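Local coordinates for protein endo-1,3-beta-glucanase, family GH16 (Zobellia galactanivorans, PDB 5FUI) that probably binds laminarin, a beta-1,3-glucan, through its family 6 carbohydrate-binding module, helping a marine bacterial laminarinase to hold on to its substrate, at residues G37-G42 and L116-G121; I60-A65 and G85-P90. One frame throughout, in Å; residues are numbered along the deposited sequence.

In the fold
The two contacts illustrate how a beta-sandwich divides its chemistry between surface and interior. Contact 1 lies toward the edge of the module, partly buried, where the loop between strands 34-37 and 44-52 meets the end of strand 110-118; polar groups dominate it, and both segments supply residues to pockets holding aminomethylpyridine. Contact 2 is buried and apolar, joining strand 56-66 of the four-stranded sheet to strand 82-88 of the five-stranded one and the residues just after it, mainly through apolar side chains. Strands 110-118 and 82-88 belong to the same five-stranded sheet, so both contacts draw on it. They also touch directly, Leu116 against the ring of Tyr62 and Ile119 against Glu86.

Contact 1 of 2, residues G37-G42 and L116-G121; sequences GYINNG and LYSISG. With APY (2-aminomethyl-pyridine), chain D; APY (2-aminomethyl-pyridine), chain C.
Ser118 and Asn41 carry the polar links of this contact, each reaching across to the backbone of the opposite segment. The hydroxyl of Ser118 stands anti to its own backbone N (chi1 -179°), a rotation that brings OG above the carbonyl plane of Asn40, where it donates a hydrogen bond of 2.8 Å to Asn40 O. The same OG accepts a hydrogen bond from Trp123 NE1, so two partners fix its rotation. Beside it, Ile39 lays its CG2 methyl against the serine, 3.6 Å from Ser118 OG, and gives this polar link an apolar flank.

Asn41 works in the other direction. Although its CB points away, the amide end bends back alongside residues 119-121, and Gly121 N donates a nearly straight bond (166°) to Asn41 OD1 at 2.9 Å. A water donates to this oxygen as well, 2.6 Å from Asn41 OD1, and bridges to Ser120 OG. Gly121, which has no side chain, approaches closely, its CA 3.4 Å from Ile39 O. A third bond, Gly42 N to Ser118 O at 2.9 Å, links 37-42 to the end of strand 110-118. Just beyond, where the chain turns a corner at Ile119, Ile119 and Ser120 both face Arg72 of strand 72-77 in a classic beta bulge.

Both tyrosines border bound aminomethylpyridines. Tyr117 meets one at its ring edge, with Tyr117 CD2 3.2 Å from C3 of that ligand, while the Tyr38 ring is approached obliquely by the other.

Around this junction, the backbone of Ser118 pairs with Ser43 and that of Tyr117 with Ser74 of strand 72-77, Trp44 of strand 44-52 meets the Tyr117 ring, and Leu116 packs inward on Ile125 and Ile128 of strand 124-131.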
ATOM      1  N   GLY A  37       3.780   6.904  -7.971  1.00 12.05           N
ATOM      2  CA  GLY A  37       3.917   6.295  -9.277  1.00 10.96           C
ATOM      3  C   GLY A  37       5.387   5.951  -9.581  1.00 10.34           C
ATOM      4  O   GLY A  37       6.248   6.088  -8.703  1.00 11.60           O
ATOM      5  N   TYR A  38       5.596   5.531 -10.832  1.00 10.44           N
ATOM      6  CA  TYR A  38       6.931   5.159 -11.316  1.00 11.98           C
ATOM      7  C   TYR A  38       7.553   4.124 -10.340  1.00 11.05           C
ATOM      8  O   TYR A  38       8.732   4.161  -9.951  1.00 12.25           O
ATOM      9  CB  TYR A  38       7.855   6.393 -11.465  1.00 12.83           C
ATOM     10  CG  TYR A  38       7.242   7.387 -12.427  1.00 15.99           C
ATOM     11  CD1 TYR A  38       7.296   7.133 -13.819  1.00 20.79           C
ATOM     12  CD2 TYR A  38       6.426   8.417 -11.958  1.00 15.69           C
ATOM     13  CE1 TYR A  38       6.634   7.978 -14.739  1.00 23.44           C
ATOM     14  CE2 TYR A  38       5.815   9.329 -12.841  1.00 21.08           C
ATOM     15  CZ  TYR A  38       5.866   9.057 -14.231  1.00 18.54           C
ATOM     16  OH  TYR A  38       5.198   9.961 -15.088  1.00 26.01           O
ATOM     17  N   ILE A  39       6.741   3.105 -10.041  1.00 10.06           N
ATOM     18  CA  ILE A  39       7.102   2.042  -9.132  1.00  9.36           C
ATOM     19  C   ILE A  39       7.653   0.881  -9.971  1.00 10.94           C
ATOM     20  O   ILE A  39       7.065   0.461 -10.953  1.00 13.45           O
ATOM     21  CB  ILE A  39       5.851   1.591  -8.319  1.00 10.49           C
ATOM     22  CG1 ILE A  39       5.193   2.806  -7.620  1.00  8.08           C
ATOM     23  CG2 ILE A  39       6.276   0.456  -7.315  1.00 11.93           C
ATOM     24  CD1 ILE A  39       4.101   2.358  -6.610  1.00 10.18           C
ATOM     25  N   ASN A  40       8.850   0.472  -9.582  1.00 10.79           N
ATOM     26  CA  ASN A  40       9.578  -0.576 -10.270  1.00 11.62           C
ATOM     27  C   ASN A  40       9.707  -1.829  -9.417  1.00 10.72           C
ATOM     28  O   ASN A  40       9.350  -1.817  -8.268  1.00 12.06           O
ATOM     29  CB  ASN A  40      10.987  -0.081 -10.651  1.00 13.76           C
ATOM     30  CG  ASN A  40      10.943   1.085 -11.585  1.00 13.40           C
ATOM     31  OD1 ASN A  40      11.694   2.046 -11.384  1.00 17.46           O
ATOM     32  ND2 ASN A  40      10.181   1.022 -12.578  1.00 15.28           N
ATOM     33  N   ASN A  41      10.229  -2.901  -9.978  1.00 12.81           N
ATOM     34  CA  ASN A  41      10.582  -4.060  -9.141  1.00 13.49           C
ATOM     35  C   ASN A  41      11.571  -3.520  -8.082  1.00 11.03           C
ATOM     36  O   ASN A  41      12.550  -2.854  -8.450  1.00 14.86           O
ATOM     37  CB  ASN A  41      11.348  -5.081 -10.010  1.00 14.93           C
ATOM     38  CG  ASN A  41      10.468  -5.794 -11.013  1.00 16.12           C
ATOM     39  OD1 ASN A  41       9.386  -5.396 -11.306  1.00 14.16           O
ATOM     40  ND2 ASN A  41      10.936  -6.970 -11.473  1.00 28.46           N
ATOM     41  N   GLY A  42      11.387  -3.894  -6.825  1.00 11.33           N
ATOM     42  CA  GLY A  42      12.319  -3.516  -5.796  1.00 12.57           C
ATOM     43  C   GLY A  42      12.154  -2.137  -5.200  1.00 11.85           C
ATOM     44  O   GLY A  42      12.802  -1.775  -4.186  1.00 12.65           O
ATOM     45  N   LEU A 116       5.446  -1.360   2.349  1.00  9.96           N
ATOM     46  CA  LEU A 116       4.949  -1.916   1.070  1.00  7.84           C
ATOM     47  C   LEU A 116       6.136  -2.116   0.153  1.00  9.70           C
ATOM     48  O   LEU A 116       6.940  -1.189   0.021  1.00 11.65           O
ATOM     49  CB  LEU A 116       3.945  -0.909   0.376  1.00  8.31           C
ATOM     50  CG  LEU A 116       2.719  -0.649   1.256  1.00 10.07           C
ATOM     51  CD1 LEU A 116       1.791   0.285   0.478  1.00 13.05           C
ATOM     52  CD2 LEU A 116       2.065  -1.962   1.608  1.00 13.06           C
ATOM     53  N   TYR A 117       6.265  -3.321  -0.389  1.00 10.05           N
ATOM     54  CA  TYR A 117       7.450  -3.607  -1.167  1.00  8.89           C
ATOM     55  C   TYR A 117       7.010  -4.112  -2.520  1.00  9.57           C
ATOM     56  O   TYR A 117       6.266  -5.107  -2.623  1.00 10.36           O
ATOM     57  CB  TYR A 117       8.238  -4.734  -0.418  1.00  9.96           C
ATOM     58  CG  TYR A 117       9.731  -4.722  -0.664  1.00 15.13           C
ATOM     59  CD1 TYR A 117      10.241  -4.945  -1.931  1.00 13.49           C
ATOM     60  CD2 TYR A 117      10.648  -4.415   0.386  1.00 15.46           C
ATOM     61  CE1 TYR A 117      11.628  -4.934  -2.179  1.00 18.43           C
ATOM     62  CE2 TYR A 117      11.999  -4.407   0.176  1.00 13.51           C
ATOM     63  CZ  TYR A 117      12.498  -4.716  -1.077  1.00 12.24           C
ATOM     64  OH  TYR A 117      13.879  -4.646  -1.246  1.00 14.50           O
ATOM     65  N   SER A 118       7.478  -3.478  -3.582  1.00  8.80           N
ATOM     66  CA  SER A 118       7.099  -3.875  -4.928  1.00 10.48           C
ATOM     67  C   SER A 118       7.864  -5.117  -5.384  1.00 11.93           C
ATOM     68  O   SER A 118       9.097  -5.101  -5.553  1.00 12.69           O
ATOM     69  CB  SER A 118       7.425  -2.730  -5.870  1.00 11.45           C
ATOM     70  OG  SER A 118       7.039  -3.094  -7.205  1.00 11.02           O
ATOM     71  N   ILE A 119       7.111  -6.176  -5.566  1.00  9.66           N
ATOM     72  CA  ILE A 119       7.643  -7.410  -6.162  1.00 11.47           C
ATOM     73  C   ILE A 119       7.714  -7.271  -7.666  1.00 11.57           C
ATOM     74  O   ILE A 119       8.743  -7.665  -8.286  1.00 13.74           O
ATOM     75  CB  ILE A 119       6.708  -8.589  -5.808  1.00 12.70           C
ATOM     76  CG1 ILE A 119       6.778  -8.792  -4.268  1.00 11.21           C
ATOM     77  CG2 ILE A 119       7.109  -9.871  -6.593  1.00 12.90           C
ATOM     78  CD1 ILE A 119       5.637  -9.721  -3.784  1.00 11.71           C
ATOM     79  N   SER A 120       6.656  -6.766  -8.288  1.00 11.39           N
ATOM     80  CA  SER A 120       6.639  -6.516  -9.732  1.00 11.18           C
ATOM     81  C   SER A 120       6.076  -5.064  -9.885  1.00 11.66           C
ATOM     82  O   SER A 120       4.995  -4.722  -9.316  1.00 11.31           O
ATOM     83  CB  SER A 120       5.705  -7.476 -10.439  1.00 13.61           C
ATOM     84  OG  SER A 120       5.837  -7.210 -11.799  1.00 19.43           O
ATOM     85  N   GLY A 121       6.861  -4.195 -10.556  1.00 11.01           N
ATOM     86  CA  GLY A 121       6.446  -2.826 -10.734  1.00 13.87           C
ATOM     87  C   GLY A 121       5.304  -2.634 -11.749  1.00 10.50           C
ATOM     88  O   GLY A 121       4.634  -3.586 -12.188  1.00 13.65           O
TER
HETATM   89  N   APY D 133       5.931   3.366 -17.841  1.00 33.20           N
HETATM   90  CM  APY D 133       5.872   4.212 -16.608  1.00 32.31           C
HETATM   91  C2  APY D 133       6.408   3.484 -15.374  1.00 30.77           C
HETATM   92  C3  APY D 133       7.777   3.709 -14.967  1.00 28.59           C
HETATM   93  C4  APY D 133       8.287   3.056 -13.814  1.00 25.84           C
HETATM   94  C5  APY D 133       7.325   2.170 -13.191  1.00 26.28           C
HETATM   95  C6  APY D 133       6.031   1.931 -13.602  1.00 22.81           C
HETATM   96  N1  APY D 133       5.556   2.601 -14.687  1.00 33.07           N
HETATM   97  N   APY C 132       9.406  -3.278   4.672  1.00 26.35           N
HETATM   98  CM  APY C 132       9.266  -2.460   3.483  1.00 27.45           C
HETATM   99  C2  APY C 132      10.698  -1.968   3.612  1.00 27.43           C
HETATM  100  C3  APY C 132      11.673  -2.575   2.856  1.00 23.44           C
HETATM  101  C4  APY C 132      13.034  -2.212   2.997  1.00 24.16           C
HETATM  102  C5  APY C 132      13.386  -1.289   3.998  1.00 29.16           C
HETATM  103  C6  APY C 132      12.402  -0.689   4.768  1.00 27.69           C
HETATM  104  N1  APY C 132      11.089  -1.079   4.594  1.00 24.55           N
HETATM  105  O   HOH W   1       8.053  -5.636 -13.562  1.00 35.53           O

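Contact 2 of 2, residues I60-A65 and G85-P90; sequences IEYRVA and GELSVP
Tyr62 and Leu87 meet at about a right angle, the leucine approaching the ring obliquely from the facing strand. Its branch point does much of the touching: Leu87 CG lies 3.7 Å from Tyr62 CE1, and Leu87 CD2 is equally near that carbon. With CG beside the backbone N (chi1 -56°), the tyrosine ring is directed across the gap between the strands; its hydroxyl is satisfied by Gln103, and Phe73 meets the ring edge-to-face.

Farther along, two valines form the second tight point, Val64 CG2 packing 3.8 Å from Val89 CG1. That Val89 methyl also comes within 3.9 Å of Ala65 O. Toward the outer end the fit slackens: the exposed Pro90 brings its CD only to 4.4 Å from Val64 CG2. On the solvent side of the strands, Arg63 and Glu86 turn from this interface and form salt bridges with Glu31 and Arg72.

Residues 62-65 and 87-90 run 32° apart, with CA atoms of Tyr62 and Leu87 separated by 8.8 Å. Such face-to-face apolar packing between two antiparallel sheets is the hallmark of a beta-sandwich core, the fold of family 6 carbohydrate-binding modules.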
ATOM      1  N   ILE A  60      -7.426  -4.468   5.213  1.00  9.30           N
ATOM      2  CA  ILE A  60      -6.517  -3.420   4.739  1.00  9.62           C
ATOM      3  C   ILE A  60      -6.786  -3.283   3.217  1.00  9.09           C
ATOM      4  O   ILE A  60      -6.674  -4.228   2.439  1.00 10.59           O
ATOM      5  CB  ILE A  60      -5.034  -3.704   4.983  1.00  8.72           C
ATOM      6  CG1 ILE A  60      -4.795  -4.117   6.503  1.00  9.97           C
ATOM      7  CG2 ILE A  60      -4.261  -2.441   4.571  1.00 11.36           C
ATOM      8  CD1 ILE A  60      -3.291  -4.275   6.809  1.00 11.61           C
ATOM      9  N   GLU A  61      -7.217  -2.064   2.873  1.00  9.72           N
ATOM     10  CA  GLU A  61      -7.598  -1.691   1.479  1.00  9.87           C
ATOM     11  C   GLU A  61      -6.521  -0.860   0.866  1.00  9.58           C
ATOM     12  O   GLU A  61      -5.897  -0.053   1.571  1.00  9.92           O
ATOM     13  CB  GLU A  61      -8.872  -0.843   1.459  1.00 10.10           C
ATOM     14  CG  GLU A  61     -10.169  -1.612   1.816  1.00 11.77           C
ATOM     15  CD  GLU A  61     -11.251  -0.603   2.024  1.00 15.20           C
ATOM     16  OE1 GLU A  61     -11.284  -0.000   3.123  1.00 14.15           O
ATOM     17  OE2 GLU A  61     -12.075  -0.355   1.068  1.00 21.19           O
ATOM     18  N   TYR A  62      -6.308  -1.046  -0.433  1.00  8.35           N
ATOM     19  CA  TYR A  62      -5.283  -0.348  -1.193  1.00  8.04           C
ATOM     20  C   TYR A  62      -5.905   0.221  -2.444  1.00  8.55           C
ATOM     21  O   TYR A  62      -6.486  -0.523  -3.258  1.00  9.00           O
ATOM     22  CB  TYR A  62      -4.091  -1.297  -1.604  1.00  8.64           C
ATOM     23  CG  TYR A  62      -3.463  -1.984  -0.411  1.00  8.16           C
ATOM     24  CD1 TYR A  62      -3.949  -3.149   0.108  1.00  8.41           C
ATOM     25  CD2 TYR A  62      -2.349  -1.379   0.226  1.00  9.88           C
ATOM     26  CE1 TYR A  62      -3.325  -3.743   1.218  1.00  8.18           C
ATOM     27  CE2 TYR A  62      -1.721  -1.961   1.343  1.00  9.76           C
ATOM     28  CZ  TYR A  62      -2.231  -3.109   1.818  1.00  8.54           C
ATOM     29  OH  TYR A  62      -1.602  -3.702   2.880  1.00  9.87           O
ATOM     30  N   ARG A  63      -5.824   1.547  -2.587  1.00  7.80           N
ATOM     31  CA  ARG A  63      -6.389   2.260  -3.754  1.00  8.41           C
ATOM     32  C   ARG A  63      -5.327   2.353  -4.793  1.00  7.85           C
ATOM     33  O   ARG A  63      -4.331   3.076  -4.651  1.00  9.81           O
ATOM     34  CB  ARG A  63      -6.943   3.606  -3.321  1.00  8.32           C
ATOM     35  CG  ARG A  63      -7.717   4.424  -4.390  1.00 10.03           C
ATOM     36  CD  ARG A  63      -9.016   3.648  -4.686  1.00  9.96           C
ATOM     37  NE  ARG A  63      -9.882   4.451  -5.574  1.00  8.94           N
ATOM     38  CZ  ARG A  63     -11.026   3.986  -6.085  1.00 10.38           C
ATOM     39  NH1 ARG A  63     -11.456   2.727  -5.816  1.00 11.75           N
ATOM     40  NH2 ARG A  63     -11.754   4.766  -6.918  1.00 12.77           N
ATOM     41  N   VAL A  64      -5.483   1.526  -5.832  1.00  7.89           N
ATOM     42  CA  VAL A  64      -4.380   1.228  -6.812  1.00  8.49           C
ATOM     43  C   VAL A  64      -4.834   1.416  -8.265  1.00  9.04           C
ATOM     44  O   VAL A  64      -6.033   1.383  -8.550  1.00  9.26           O
ATOM     45  CB  VAL A  64      -3.815  -0.215  -6.632  1.00  7.55           C
ATOM     46  CG1 VAL A  64      -3.115  -0.301  -5.249  1.00  9.08           C
ATOM     47  CG2 VAL A  64      -4.888  -1.295  -6.776  1.00  9.76           C
ATOM     48  N   ALA A  65      -3.877   1.579  -9.185  1.00  8.26           N
ATOM     49  CA  ALA A  65      -4.173   1.617 -10.608  1.00  8.42           C
ATOM     50  C   ALA A  65      -3.047   0.987 -11.370  1.00  9.62           C
ATOM     51  O   ALA A  65      -1.866   1.011 -10.907  1.00  9.33           O
ATOM     52  CB  ALA A  65      -4.243   3.100 -11.019  1.00  9.70           C
ATOM     53  N   GLY A  85       1.122 -10.194   3.836  1.00 11.42           N
ATOM     54  CA  GLY A  85       0.691 -10.883   2.617  1.00 12.42           C
ATOM     55  C   GLY A  85       0.968 -10.029   1.397  1.00 11.09           C
ATOM     56  O   GLY A  85       1.707  -9.047   1.456  1.00 12.96           O
ATOM     57  N   GLU A  86       0.487 -10.538   0.260  1.00 10.15           N
ATOM     58  CA  GLU A  86       0.785  -9.941  -1.007  1.00  9.09           C
ATOM     59  C   GLU A  86      -0.497  -9.567  -1.737  1.00  8.38           C
ATOM     60  O   GLU A  86      -1.564 -10.176  -1.593  1.00 11.37           O
ATOM     61  CB  GLU A  86       1.593 -10.851  -1.874  1.00  9.38           C
ATOM     62  CG  GLU A  86       2.910 -11.254  -1.241  1.00 10.55           C
ATOM     63  CD  GLU A  86       3.767 -12.246  -2.009  1.00  9.66           C
ATOM     64  OE1 GLU A  86       3.516 -12.472  -3.187  1.00 11.49           O
ATOM     65  OE2 GLU A  86       4.701 -12.694  -1.342  1.00 10.32           O
ATOM     66  N   LEU A  87      -0.412  -8.512  -2.561  1.00  8.70           N
ATOM     67  CA  LEU A  87      -1.558  -7.980  -3.303  1.00 11.41           C
ATOM     68  C   LEU A  87      -1.160  -7.961  -4.775  1.00  9.30           C
ATOM     69  O   LEU A  87      -0.063  -7.517  -5.118  1.00  9.50           O
ATOM     70  CB  LEU A  87      -1.810  -6.441  -2.876  1.00 11.75           C
ATOM     71  CG  LEU A  87      -2.375  -6.134  -1.474  1.00 11.34           C
ATOM     72  CD1 LEU A  87      -3.716  -6.862  -1.259  1.00 11.99           C
ATOM     73  CD2 LEU A  87      -1.331  -6.457  -0.388  1.00 12.77           C
ATOM     74  N   SER A  88      -2.054  -8.433  -5.630  1.00 11.08           N
ATOM     75  CA  SER A  88      -1.933  -8.223  -7.072  1.00  9.55           C
ATOM     76  C   SER A  88      -2.737  -6.982  -7.471  1.00 11.74           C
ATOM     77  O   SER A  88      -3.901  -6.781  -7.018  1.00 12.47           O
ATOM     78  CB  SER A  88      -2.585  -9.426  -7.775  1.00 14.25           C
ATOM     79  OG  SER A  88      -1.765 -10.543  -7.508  1.00 19.00           O
ATOM     80  N   VAL A  89      -2.191  -6.156  -8.369  1.00  9.64           N
ATOM     81  CA  VAL A  89      -2.877  -4.936  -8.815  1.00  9.44           C
ATOM     82  C   VAL A  89      -3.519  -5.308 -10.177  1.00  9.37           C
ATOM     83  O   VAL A  89      -2.832  -5.682 -11.144  1.00 10.63           O
ATOM     84  CB  VAL A  89      -1.862  -3.766  -9.031  1.00 10.41           C
ATOM     85  CG1 VAL A  89      -2.607  -2.569  -9.562  1.00 11.44           C
ATOM     86  CG2 VAL A  89      -1.179  -3.422  -7.686  1.00 11.88           C
ATOM     87  N   PRO A  90      -4.880  -5.166 -10.289  1.00  9.63           N
ATOM     88  CA  PRO A  90      -5.533  -5.412 -11.556  1.00 11.15           C
ATOM     89  C   PRO A  90      -5.024  -4.478 -12.624  1.00 10.60           C
ATOM     90  O   PRO A  90      -4.622  -3.348 -12.343  1.00 10.46           O
ATOM     91  CB  PRO A  90      -7.039  -5.114 -11.261  1.00 11.55           C
ATOM     92  CG  PRO A  90      -7.107  -5.421  -9.738  1.00 11.29           C
ATOM     93  CD  PRO A  90      -5.835  -4.837  -9.199  1.00 11.13           C
TER